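Local coordinates for Pli0006 protein (PDB 3OP9) that probably binds DNA as a plasmid-encoded transcriptional regulator of the XRE type, through a helix-turn-helix domain, at residues Leu32-Gln35 / Thr36-Ala40. Sequence-based numbering, arbitrary orientation.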
# COMPACT_ATOMS: atom_id res chain seq x y z
N LEU A 32 21.33 -3.21 17.33
CA LEU A 32 21.38 -4.47 16.60
C LEU A 32 22.27 -5.50 17.27
O LEU A 32 22.38 -6.62 16.79
CB LEU A 32 21.89 -4.25 15.19
CG LEU A 32 21.10 -3.27 14.35
CD1 LEU A 32 21.81 -3.10 13.03
CD2 LEU A 32 19.67 -3.75 14.16
N ASN A 33 22.90 -5.13 18.37
CA ASN A 33 23.89 -6.01 19.00
C ASN A 33 24.98 -6.48 18.03
O ASN A 33 25.22 -7.68 17.87
CB ASN A 33 23.20 -7.20 19.65
CG ASN A 33 22.24 -6.77 20.75
OD1 ASN A 33 21.03 -6.98 20.65
ND2 ASN A 33 22.77 -6.13 21.78
N VAL A 34 25.62 -5.52 17.36
CA VAL A 34 26.78 -5.79 16.54
C VAL A 34 27.88 -4.79 16.93
O VAL A 34 27.63 -3.85 17.69
CB VAL A 34 26.48 -5.62 15.03
CG1 VAL A 34 25.41 -6.63 14.57
CG2 VAL A 34 26.04 -4.17 14.73
N GLN A 35 29.07 -4.98 16.38
CA GLN A 35 30.15 -4.01 16.52
C GLN A 35 29.82 -2.73 15.79
O GLN A 35 29.15 -2.76 14.76
CB GLN A 35 31.41 -4.55 15.88
CG GLN A 35 32.06 -5.70 16.58
CD GLN A 35 33.17 -6.27 15.72
OE1 GLN A 35 33.61 -5.63 14.78
NE2 GLN A 35 33.58 -7.48 16.01
N THR A 36 30.36 -1.61 16.28
CA THR A 36 30.24 -0.33 15.60
C THR A 36 30.88 -0.42 14.21
O THR A 36 30.41 0.18 13.26
CB THR A 36 30.90 0.78 16.44
OG1 THR A 36 30.16 0.95 17.66
CG2 THR A 36 30.92 2.10 15.66
N ARG A 37 31.95 -1.19 14.09
CA ARG A 37 32.61 -1.38 12.81
C ARG A 37 31.67 -1.99 11.80
O ARG A 37 31.68 -1.64 10.62
CB ARG A 37 33.84 -2.28 12.98
CG ARG A 37 34.56 -2.63 11.70
CD ARG A 37 35.75 -3.52 12.02
NE ARG A 37 36.71 -2.81 12.86
CZ ARG A 37 37.78 -3.37 13.41
NH1 ARG A 37 38.01 -4.66 13.23
NH2 ARG A 37 38.60 -2.64 14.15
N THR A 38 30.84 -2.93 12.24
CA THR A 38 29.94 -3.61 11.34
C THR A 38 28.91 -2.63 10.80
O THR A 38 28.54 -2.71 9.63
CB THR A 38 29.21 -4.78 12.03
OG1 THR A 38 30.17 -5.80 12.33
CG2 THR A 38 28.16 -5.36 11.13
N VAL A 39 28.46 -1.72 11.64
CA VAL A 39 27.51 -0.69 11.20
C VAL A 39 28.16 0.25 10.18
O VAL A 39 27.52 0.67 9.21
CB VAL A 39 27.00 0.08 12.41
CG1 VAL A 39 26.27 1.39 11.95
CG2 VAL A 39 26.09 -0.81 13.25
N ALA A 40 29.43 0.57 10.38
CA ALA A 40 30.19 1.34 9.40
C ALA A 40 30.16 0.64 8.06
O ALA A 40 29.97 1.28 7.02
CB ALA A 40 31.65 1.55 9.86
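The turn of the helix-turn-helix, between helix 25-32 and helix 36-44, brings Val34 and Gln35 against the first turn of the second helix. Gln35 occupies the N-cap position, and its carbonyl oxygen receives both backbone bonds that open this helix. Thr38 N lies 3.0 Å from Gln35 O, but its N-H...O angle of 127° makes the bond weak; the bond from Val39 N to Gln35 O is straighter (154°) but longer, 3.4 Å, and likewise weak. The first helix closes in a Schellman motif: Asn33, with positive phi, is the C-prime residue, Asn33 N bonds Glu30 O and Val34 N bonds Ala29 O. Together with the N-cap, this marks the short turn joining the two helices of the motif, the second of which is, in XRE-type relatives, the recognition helix that enters the DNA major groove.

Val34 supplies the apolar contact. Its first torsion sets CG1 opposite the carbonyl carbon, which leaves CG2 flanked by backbone N and C, and from there Val34 CG2 meets Val39 CG2 at 3.7 Å, the Val34 side chain lying roughly perpendicular to that of Val39. Alongside, Val34 CB rests 4.1 Å from Thr38 CB. Val39 also touches Asn25 of helix 25-32, while Leu32 packs on Leu57 and Val34 on Lys53, both of helix 51-61. The side chains of Gln35 and Arg37 extend alongside each other: Gln35 OE1 touches the aliphatic part of Arg37, 3.8 Å from Arg37 CB and 4.1 Å from Arg37 CD. The amide and guanidinium planes are nearly perpendicular, 88° apart.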